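Local coordinates for Beta/gamma crystallin 'Greek key' domain-containing protein (Methanosaeta thermophila PT, PDB 5HT7) that binds transition-metal ions, here iron(II), as a trimeric betagamma-crystallin, although its wider role in this methane-producing archaeon is not established, at residues A2-V13 and F30-L40; H16-V24 and W44-F52. All coordinates share one frame; numbering follows the deposited sequence.

Contact 1: A2-V13 and F30-L40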
loop_
_atom_site.group_PDB
_atom_site.type_symbol
_atom_site.label_atom_id
_atom_site.label_comp_id
_atom_site.label_asym_id
_atom_site.label_seq_id
_atom_site.Cartn_x
_atom_site.Cartn_y
_atom_site.Cartn_z
ATOM N N ALA A 2 7.464 3.380 -5.664
ATOM C CA ALA A 2 6.655 4.591 -5.786
ATOM C C ALA A 2 5.206 4.257 -5.529
ATOM O O ALA A 2 4.821 3.092 -5.614
ATOM C CB ALA A 2 6.807 5.217 -7.158
ATOM N N VAL A 3 4.406 5.274 -5.218
ATOM C CA VAL A 3 2.967 5.093 -5.103
ATOM C C VAL A 3 2.228 6.103 -5.969
ATOM O O VAL A 3 2.522 7.291 -5.905
ATOM C CB VAL A 3 2.473 5.246 -3.645
ATOM C CG1 VAL A 3 1.046 4.717 -3.526
ATOM C CG2 VAL A 3 3.386 4.498 -2.699
ATOM N N LEU A 4 1.282 5.623 -6.774
ATOM C CA LEU A 4 0.439 6.486 -7.605
ATOM C C LEU A 4 -0.911 6.627 -6.952
ATOM O O LEU A 4 -1.394 5.683 -6.341
ATOM C CB LEU A 4 0.244 5.917 -9.009
ATOM C CG LEU A 4 1.499 5.687 -9.850
ATOM C CD1 LEU A 4 1.100 5.097 -11.197
ATOM C CD2 LEU A 4 2.263 6.998 -10.010
ATOM N N PHE A 5 -1.528 7.792 -7.119
ATOM C CA PHE A 5 -2.822 8.073 -6.519
ATOM C C PHE A 5 -3.767 8.644 -7.567
ATOM O O PHE A 5 -3.369 9.493 -8.368
ATOM C CB PHE A 5 -2.690 9.069 -5.354
ATOM C CG PHE A 5 -1.896 8.550 -4.186
ATOM C CD1 PHE A 5 -2.529 7.921 -3.133
ATOM C CD2 PHE A 5 -0.521 8.687 -4.148
ATOM C CE1 PHE A 5 -1.804 7.423 -2.062
ATOM C CE2 PHE A 5 0.214 8.201 -3.078
ATOM C CZ PHE A 5 -0.436 7.563 -2.031
ATOM N N ALA A 6 -5.015 8.199 -7.545
ATOM C CA ALA A 6 -6.021 8.689 -8.489
ATOM C C ALA A 6 -6.331 10.179 -8.321
ATOM O O ALA A 6 -6.594 10.872 -9.298
ATOM C CB ALA A 6 -7.290 7.883 -8.360
ATOM N N ASP A 7 -6.322 10.678 -7.090
ATOM C CA ASP A 7 -6.626 12.084 -6.871
ATOM C C ASP A 7 -5.392 12.862 -6.459
ATOM O O ASP A 7 -4.391 12.287 -6.036
ATOM C CB ASP A 7 -7.724 12.244 -5.811
ATOM C CG ASP A 7 -9.030 11.598 -6.227
ATOM O OD1 ASP A 7 -9.365 11.633 -7.434
ATOM O OD2 ASP A 7 -9.719 11.042 -5.350
ATOM N N ALA A 8 -5.475 14.183 -6.571
ATOM C CA ALA A 8 -4.407 15.047 -6.103
ATOM C C ALA A 8 -4.212 14.896 -4.595
ATOM O O ALA A 8 -5.117 14.453 -3.886
ATOM C CB ALA A 8 -4.702 16.505 -6.463
ATOM N N ASN A 9 -3.021 15.246 -4.121
ATOM C CA ASN A 9 -2.714 15.274 -2.697
ATOM C C ASN A 9 -2.826 13.905 -2.028
ATOM O O ASN A 9 -3.236 13.803 -0.860
ATOM C CB ASN A 9 -3.611 16.291 -1.970
ATOM C CG ASN A 9 -3.310 17.716 -2.384
ATOM O OD1 ASN A 9 -2.191 18.205 -2.196
ATOM N ND2 ASN A 9 -4.306 18.397 -2.941
ATOM N N GLN A 10 -2.445 12.866 -2.778
ATOM C CA GLN A 10 -2.278 11.520 -2.229
ATOM C C GLN A 10 -3.592 10.967 -1.676
ATOM O O GLN A 10 -3.638 10.401 -0.579
ATOM C CB GLN A 10 -1.195 11.528 -1.149
ATOM C CG GLN A 10 0.189 11.931 -1.652
ATOM C CD GLN A 10 0.320 13.421 -1.901
ATOM O OE1 GLN A 10 0.721 13.848 -2.985
ATOM N NE2 GLN A 10 -0.036 14.221 -0.904
ATOM N N ARG A 11 -4.658 11.130 -2.450
ATOM C CA ARG A 11 -5.959 10.614 -2.075
ATOM C C ARG A 11 -6.537 9.808 -3.228
ATOM O O ARG A 11 -5.990 9.822 -4.337
ATOM C CB ARG A 11 -6.884 11.772 -1.655
ATOM C CG ARG A 11 -6.332 12.538 -0.429
ATOM C CD ARG A 11 -7.168 13.753 0.003
ATOM N NE ARG A 11 -6.772 14.204 1.345
ATOM C CZ ARG A 11 -6.311 15.418 1.638
ATOM N NH1 ARG A 11 -6.200 16.330 0.679
ATOM N NH2 ARG A 11 -5.966 15.726 2.896
ATOM N N GLY A 12 -7.627 9.091 -2.974
ATOM C CA GLY A 12 -8.206 8.229 -3.989
ATOM C C GLY A 12 -7.537 6.866 -4.026
ATOM O O GLY A 12 -6.617 6.602 -3.247
ATOM N N VAL A 13 -8.003 5.986 -4.913
ATOM C CA VAL A 13 -7.391 4.666 -5.040
ATOM C C VAL A 13 -5.899 4.822 -5.368
ATOM O O VAL A 13 -5.496 5.777 -6.021
ATOM C CB VAL A 13 -8.075 3.792 -6.125
ATOM C CG1 VAL A 13 -9.495 3.417 -5.691
ATOM C CG2 VAL A 13 -8.099 4.505 -7.465
ATOM N N PHE A 30 -6.916 -0.140 -11.093
ATOM C CA PHE A 30 -6.497 1.254 -11.068
ATOM C C PHE A 30 -7.079 1.953 -12.297
ATOM O O PHE A 30 -6.348 2.436 -13.157
ATOM C CB PHE A 30 -4.970 1.364 -11.037
ATOM C CG PHE A 30 -4.463 2.727 -10.640
ATOM C CD1 PHE A 30 -4.740 3.242 -9.386
ATOM C CD2 PHE A 30 -3.694 3.481 -11.516
ATOM C CE1 PHE A 30 -4.281 4.489 -9.007
ATOM C CE2 PHE A 30 -3.228 4.735 -11.148
ATOM C CZ PHE A 30 -3.523 5.240 -9.879
ATOM N N ASN A 31 -8.406 1.972 -12.374
ATOM C CA ASN A 31 -9.103 2.551 -13.514
ATOM C C ASN A 31 -9.178 4.072 -13.387
ATOM O O ASN A 31 -10.260 4.634 -13.194
ATOM C CB ASN A 31 -10.513 1.971 -13.633
ATOM C CG ASN A 31 -11.180 2.312 -14.961
ATOM O OD1 ASN A 31 -10.709 3.169 -15.709
ATOM N ND2 ASN A 31 -12.303 1.658 -15.241
ATOM N N ALA A 32 -8.024 4.726 -13.491
ATOM C CA ALA A 32 -7.946 6.178 -13.374
ATOM C C ALA A 32 -6.586 6.673 -13.821
ATOM O O ALA A 32 -5.585 5.967 -13.711
ATOM C CB ALA A 32 -8.213 6.618 -11.946
ATOM N N THR A 33 -6.552 7.892 -14.332
ATOM C CA THR A 33 -5.287 8.544 -14.592
ATOM C C THR A 33 -4.745 9.012 -13.261
ATOM O O THR A 33 -5.488 9.534 -12.428
ATOM C CB THR A 33 -5.443 9.725 -15.553
ATOM O OG1 THR A 33 -6.353 10.673 -14.980
ATOM C CG2 THR A 33 -5.995 9.242 -16.872
ATOM N N PRO A 34 -3.454 8.791 -13.023
ATOM C CA PRO A 34 -2.911 9.226 -11.732
ATOM C C PRO A 34 -2.795 10.748 -11.652
ATOM O O PRO A 34 -2.465 11.387 -12.651
ATOM C CB PRO A 34 -1.532 8.547 -11.689
ATOM C CG PRO A 34 -1.165 8.372 -13.112
ATOM C CD PRO A 34 -2.452 8.091 -13.843
ATOM N N ARG A 35 -3.080 11.325 -10.484
ATOM C CA ARG A 35 -2.984 12.765 -10.311
ATOM C C ARG A 35 -2.003 13.193 -9.237
ATOM O O ARG A 35 -1.700 14.376 -9.115
ATOM C CB ARG A 35 -4.367 13.346 -10.014
ATOM C CG ARG A 35 -5.263 13.226 -11.225
ATOM C CD ARG A 35 -6.597 13.938 -11.070
ATOM N NE ARG A 35 -7.281 13.969 -12.367
ATOM C CZ ARG A 35 -8.513 14.432 -12.546
ATOM N NH1 ARG A 35 -9.200 14.896 -11.507
ATOM N NH2 ARG A 35 -9.052 14.428 -13.761
ATOM N N SER A 36 -1.507 12.241 -8.448
ATOM C CA SER A 36 -0.391 12.531 -7.565
ATOM C C SER A 36 0.452 11.284 -7.359
ATOM O O SER A 36 0.082 10.190 -7.789
ATOM C CB SER A 36 -0.862 13.093 -6.212
ATOM O OG SER A 36 -1.719 12.196 -5.528
ATOM N N MET A 37 1.602 11.467 -6.724
ATOM C CA MET A 37 2.575 10.395 -6.623
ATOM C C MET A 37 3.493 10.608 -5.436
ATOM O O MET A 37 3.829 11.752 -5.087
ATOM C CB MET A 37 3.389 10.310 -7.924
ATOM C CG MET A 37 4.587 9.355 -7.867
ATOM S SD MET A 37 5.381 9.216 -9.487
ATOM C CE MET A 37 6.048 10.862 -9.695
ATOM N N VAL A 38 3.881 9.507 -4.793
ATOM C CA VAL A 38 4.916 9.565 -3.783
ATOM C C VAL A 38 6.057 8.666 -4.225
ATOM O O VAL A 38 5.837 7.532 -4.645
ATOM C CB VAL A 38 4.406 9.121 -2.396
ATOM C CG1 VAL A 38 5.576 9.039 -1.412
ATOM C CG2 VAL A 38 3.338 10.086 -1.889
ATOM N N VAL A 39 7.272 9.191 -4.184
ATOM C CA VAL A 39 8.441 8.377 -4.481
ATOM C C VAL A 39 9.167 8.126 -3.170
ATOM O O VAL A 39 9.546 9.074 -2.483
ATOM C CB VAL A 39 9.379 9.057 -5.495
ATOM C CG1 VAL A 39 10.667 8.260 -5.625
ATOM C CG2 VAL A 39 8.680 9.186 -6.856
ATOM N N LEU A 40 9.343 6.858 -2.814
ATOM C CA LEU A 40 9.943 6.510 -1.530
ATOM C C LEU A 40 11.452 6.337 -1.639
ATOM O O LEU A 40 12.197 6.674 -0.725
ATOM C CB LEU A 40 9.307 5.234 -0.977
ATOM C CG LEU A 40 7.802 5.389 -0.728
ATOM C CD1 LEU A 40 7.130 4.039 -0.551
ATOM C CD2 LEU A 40 7.576 6.273 0.480
HETATM O O HOH W 1 -8.647 14.669 -8.471
#
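V3 and V38 illustrate how backbone bonds hold a Greek key strand pair: V3 N reaches V38 O at 2.7 Å, and V38 N meets V3 O at 2.8 Å. At the next hydrogen-bonded pair, two residues on, F5 N meets S36 O from above the carbonyl plane, while F5 O takes both R35 N at 2.8 Å and, weakly, S36 N, a classic beta bulge.

The only direct side-chain hydrogen bonds across the segments are those of S36. Its OG lies between backbone N and carbonyl carbon (chi1 59°), which carries it into loop 6-12, donating to D7 O (2.7 Å) and accepting from Q10 N (2.9 Å). One water joins D7 OD1 to R35 NH1, and R11 NH2 forms a salt bridge with D21 of the second subunit.

Among apolar contacts, L4 runs beside M37, CD2 to SD 3.9 Å, its CB by F30 CZ and P34. On the face of V3 and F5, V38 CG2 meets F5 CE2 at 3.8 Å and Q10 CG; within 2-13, Q10 CA covers one face of the F5 ring, displaced toward its rim.

A buried hydroxyl with two backbone partners thus ties loop to strand, as in the folded hairpins of betagamma-crystallins.

Contact 2: H16-V24 and W44-F52; sequences HIFESDADV and WRLYREPNF. With FE2 (Fe (II) ion), chain D.
The benzo end of the W44 indole lies against I17 and E19. I17 CG1 stands beside its backbone N (chi1 -45°), which sets CG2 opposite that N and against W44 CZ3 at 3.5 Å. E19 O approaches the same W44 CZ3, also at 3.5 Å, and F18 C lies at the ring edge, near its plane; at the far side of the indole, NE1 is bonded to S41 O. The F52 ring is met by A22, whose CB is 3.7 Å from F52 CZ, and by the CB of S20. On a face of the Y47 ring, F52 CA sits over the centre, 3.5 Å above the plane, where the chain folds back on its own strand.

That fold-back belongs to the second Greek key hairpin of the betagamma-crystallin domain. S78 OG bonds to E49 O and F52 N, holding the hairpin to strand 78-81, which lies between strands 20-21 and 44-47 in their sheet. Strands 20-21 and 44-47 are therefore not neighbours, and the segments meet mainly through loops and ring ends.

At the hairpin's loop N51 N gives a hydrogen bond to A22 O at 2.7 Å. The donor stands 17° from the plane of the A22 carbonyl. P50 CG packs near D23 OD1 at 3.6 Å. D21 OD1 closes an Asx turn by accepting from D23 N at 2.8 Å, while D21 OD2 pairs with K15.

At the other end of 16-24, H16 NE2 binds the iron at 2.3 Å. H14 of the same chain and the H14 and H16 of the two other subunits supply the remaining five nitrogens of the site.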
loop_
_atom_site.group_PDB
_atom_site.type_symbol
_atom_site.label_atom_id
_atom_site.label_comp_id
_atom_site.label_asym_id
_atom_site.label_seq_id
_atom_site.Cartn_x
_atom_site.Cartn_y
_atom_site.Cartn_z
ATOM N N HIS A 16 0.810 0.657 -5.918
ATOM C CA HIS A 16 2.222 0.515 -5.580
ATOM C C HIS A 16 3.026 0.035 -6.759
ATOM O O HIS A 16 2.646 -0.946 -7.420
ATOM C CB HIS A 16 2.404 -0.484 -4.442
ATOM C CG HIS A 16 1.736 -0.055 -3.177
ATOM N ND1 HIS A 16 2.334 0.794 -2.279
ATOM C CD2 HIS A 16 0.508 -0.333 -2.679
ATOM C CE1 HIS A 16 1.515 1.009 -1.264
ATOM N NE2 HIS A 16 0.399 0.337 -1.484
ATOM N N ILE A 17 4.152 0.695 -6.996
ATOM C CA ILE A 17 5.042 0.319 -8.089
ATOM C C ILE A 17 6.363 -0.170 -7.519
ATOM O O ILE A 17 7.036 0.563 -6.796
ATOM C CB ILE A 17 5.330 1.495 -9.035
ATOM C CG1 ILE A 17 4.039 2.248 -9.369
ATOM C CG2 ILE A 17 6.009 0.986 -10.293
ATOM C CD1 ILE A 17 3.108 1.457 -10.240
ATOM N N PHE A 18 6.725 -1.410 -7.832
ATOM C CA PHE A 18 7.976 -1.964 -7.353
ATOM C C PHE A 18 8.913 -2.119 -8.531
ATOM O O PHE A 18 8.667 -2.939 -9.417
ATOM C CB PHE A 18 7.737 -3.292 -6.625
ATOM C CG PHE A 18 7.019 -3.121 -5.308
ATOM C CD1 PHE A 18 7.724 -2.791 -4.164
ATOM C CD2 PHE A 18 5.641 -3.248 -5.228
ATOM C CE1 PHE A 18 7.066 -2.606 -2.958
ATOM C CE2 PHE A 18 4.978 -3.068 -4.024
ATOM C CZ PHE A 18 5.687 -2.749 -2.891
ATOM N N GLU A 19 9.938 -1.271 -8.554
ATOM C CA GLU A 19 10.980 -1.270 -9.593
ATOM C C GLU A 19 10.498 -0.750 -10.941
ATOM O O GLU A 19 11.114 0.149 -11.512
ATOM C CB GLU A 19 11.567 -2.671 -9.764
ATOM C CG GLU A 19 12.582 -3.031 -8.698
ATOM C CD GLU A 19 13.745 -2.071 -8.684
ATOM O OE1 GLU A 19 14.326 -1.838 -9.769
ATOM O OE2 GLU A 19 14.071 -1.545 -7.599
ATOM N N SER A 20 9.405 -1.307 -11.457
ATOM C CA SER A 20 8.863 -0.823 -12.721
ATOM C C SER A 20 7.464 -1.323 -12.950
ATOM O O SER A 20 7.002 -2.246 -12.271
ATOM C CB SER A 20 9.746 -1.267 -13.892
ATOM O OG SER A 20 9.837 -2.678 -13.923
ATOM N N ASP A 21 6.791 -0.701 -13.914
ATOM C CA ASP A 21 5.530 -1.213 -14.424
ATOM C C ASP A 21 5.484 -0.922 -15.911
ATOM O O ASP A 21 5.422 0.241 -16.305
ATOM C CB ASP A 21 4.335 -0.576 -13.704
ATOM C CG ASP A 21 3.020 -1.261 -14.042
ATOM O OD1 ASP A 21 2.907 -1.832 -15.149
ATOM O OD2 ASP A 21 2.091 -1.240 -13.200
ATOM N N ALA A 22 5.514 -1.971 -16.735
ATOM C CA ALA A 22 5.575 -1.785 -18.180
ATOM C C ALA A 22 4.212 -1.459 -18.778
ATOM O O ALA A 22 4.113 -1.159 -19.961
ATOM C CB ALA A 22 6.163 -3.042 -18.865
ATOM N N ASP A 23 3.159 -1.519 -17.968
ATOM C CA ASP A 23 1.811 -1.334 -18.499
ATOM C C ASP A 23 0.852 -0.922 -17.388
ATOM O O ASP A 23 0.030 -1.725 -16.959
ATOM C CB ASP A 23 1.354 -2.628 -19.170
ATOM C CG ASP A 23 0.258 -2.423 -20.205
ATOM O OD1 ASP A 23 -0.135 -1.278 -20.490
ATOM O OD2 ASP A 23 -0.199 -3.446 -20.750
ATOM N N VAL A 24 0.977 0.318 -16.917
ATOM C CA VAL A 24 0.161 0.796 -15.795
ATOM C C VAL A 24 -1.328 0.665 -16.119
ATOM O O VAL A 24 -2.130 0.242 -15.274
ATOM C CB VAL A 24 0.485 2.264 -15.430
ATOM C CG1 VAL A 24 -0.541 2.804 -14.432
ATOM C CG2 VAL A 24 1.884 2.392 -14.859
ATOM N N TRP A 44 12.936 8.025 -10.600
ATOM C CA TRP A 44 12.042 7.337 -11.528
ATOM C C TRP A 44 11.840 8.103 -12.833
ATOM O O TRP A 44 11.768 9.340 -12.851
ATOM C CB TRP A 44 10.685 7.086 -10.858
ATOM C CG TRP A 44 10.736 6.069 -9.746
ATOM C CD1 TRP A 44 11.341 6.205 -8.531
ATOM C CD2 TRP A 44 10.155 4.765 -9.759
ATOM N NE1 TRP A 44 11.183 5.057 -7.789
ATOM C CE2 TRP A 44 10.451 4.159 -8.521
ATOM C CE3 TRP A 44 9.411 4.046 -10.698
ATOM C CZ2 TRP A 44 10.038 2.871 -8.202
ATOM C CZ3 TRP A 44 9.008 2.766 -10.380
ATOM C CH2 TRP A 44 9.315 2.196 -9.141
ATOM N N ARG A 45 11.739 7.353 -13.922
ATOM C CA ARG A 45 11.360 7.910 -15.208
ATOM C C ARG A 45 9.941 7.445 -15.543
ATOM O O ARG A 45 9.608 6.266 -15.377
ATOM C CB ARG A 45 12.357 7.482 -16.295
ATOM C CG ARG A 45 12.136 8.121 -17.655
ATOM C CD ARG A 45 13.282 7.767 -18.620
ATOM N NE ARG A 45 14.584 8.143 -18.063
ATOM C CZ ARG A 45 15.758 7.715 -18.523
ATOM N NH1 ARG A 45 15.816 6.896 -19.563
ATOM N NH2 ARG A 45 16.880 8.116 -17.938
ATOM N N LEU A 46 9.109 8.381 -15.985
ATOM C CA LEU A 46 7.718 8.105 -16.342
ATOM C C LEU A 46 7.545 8.207 -17.848
ATOM O O LEU A 46 8.190 9.027 -18.485
ATOM C CB LEU A 46 6.779 9.091 -15.651
ATOM C CG LEU A 46 6.316 8.827 -14.216
ATOM C CD1 LEU A 46 7.479 8.550 -13.291
ATOM C CD2 LEU A 46 5.512 10.037 -13.749
ATOM N N TYR A 47 6.653 7.397 -18.406
ATOM C CA TYR A 47 6.464 7.339 -19.853
ATOM C C TYR A 47 4.987 7.462 -20.211
ATOM O O TYR A 47 4.130 6.997 -19.456
ATOM C CB TYR A 47 7.010 6.022 -20.417
ATOM C CG TYR A 47 8.443 5.689 -20.060
ATOM C CD1 TYR A 47 8.779 5.202 -18.791
ATOM C CD2 TYR A 47 9.460 5.814 -21.007
ATOM C CE1 TYR A 47 10.095 4.884 -18.470
ATOM C CE2 TYR A 47 10.769 5.495 -20.699
ATOM C CZ TYR A 47 11.079 5.025 -19.439
ATOM O OH TYR A 47 12.376 4.705 -19.139
ATOM N N ARG A 48 4.693 8.054 -21.369
ATOM C CA ARG A 48 3.310 8.198 -21.832
ATOM C C ARG A 48 2.701 6.886 -22.300
ATOM O O ARG A 48 1.494 6.671 -22.158
ATOM C CB ARG A 48 3.231 9.210 -22.974
ATOM C CG ARG A 48 3.703 10.590 -22.595
ATOM C CD ARG A 48 3.705 11.520 -23.799
ATOM N NE ARG A 48 4.133 12.845 -23.379
ATOM C CZ ARG A 48 5.400 13.228 -23.328
ATOM N NH1 ARG A 48 6.360 12.389 -23.700
ATOM N NH2 ARG A 48 5.705 14.446 -22.909
ATOM N N GLU A 49 3.536 6.022 -22.878
ATOM C CA GLU A 49 3.075 4.776 -23.480
ATOM C C GLU A 49 3.572 3.567 -22.690
ATOM O O GLU A 49 4.522 3.677 -21.921
ATOM C CB GLU A 49 3.548 4.690 -24.944
ATOM C CG GLU A 49 2.912 5.738 -25.848
ATOM C CD GLU A 49 3.396 5.663 -27.284
ATOM O OE1 GLU A 49 4.174 4.739 -27.612
ATOM O OE2 GLU A 49 2.998 6.535 -28.087
ATOM N N PRO A 50 2.933 2.405 -22.886
ATOM C CA PRO A 50 3.423 1.168 -22.268
ATOM C C PRO A 50 4.838 0.830 -22.729
ATOM O O PRO A 50 5.283 1.366 -23.748
ATOM C CB PRO A 50 2.437 0.109 -22.765
ATOM C CG PRO A 50 1.202 0.863 -23.116
ATOM C CD PRO A 50 1.661 2.203 -23.604
ATOM N N ASN A 51 5.521 -0.036 -21.983
ATOM C CA ASN A 51 6.778 -0.629 -22.439
ATOM C C ASN A 51 7.887 0.393 -22.595
ATOM O O ASN A 51 8.726 0.290 -23.502
ATOM C CB ASN A 51 6.560 -1.378 -23.751
ATOM C CG ASN A 51 5.595 -2.529 -23.600
ATOM O OD1 ASN A 51 4.662 -2.683 -24.388
ATOM N ND2 ASN A 51 5.805 -3.341 -22.574
ATOM N N PHE A 52 7.865 1.382 -21.707
ATOM C CA PHE A 52 8.953 2.337 -21.536
ATOM C C PHE A 52 9.239 3.105 -22.821
ATOM O O PHE A 52 10.389 3.271 -23.221
ATOM C CB PHE A 52 10.198 1.603 -21.022
ATOM C CG PHE A 52 9.889 0.626 -19.920
ATOM C CD1 PHE A 52 9.373 1.072 -18.710
ATOM C CD2 PHE A 52 10.070 -0.732 -20.105
ATOM C CE1 PHE A 52 9.062 0.182 -17.700
ATOM C CE2 PHE A 52 9.765 -1.633 -19.103
ATOM C CZ PHE A 52 9.264 -1.175 -17.892
HETATM FE FE FE2 D . -1.472 0.011 -0.240
#

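How the contacts relate
Contact 1 lies within the first Greek key, whereas contact 2 joins strand 20-21 of that motif, at the edge of the other sheet, to the folded hairpin of the second. Their centres are about 14 Å apart, on opposite sides of the chain's centre. S36 within contact 1 and, beside contact 2, S78 of strand 78-81 hold equivalent folded hairpins. The contacts touch where A2 O probably accepts from I17 N at 2.8 Å; between the motifs, V39 CG1 packs on W44 CD1 at 3.6 Å. Toward the iron, V3 CG2 lies 3.9 Å from H16 ND1, and the V3 side chain is about 6 Å from the metal. The intersubunit salt bridge also links the contacts across the trimer.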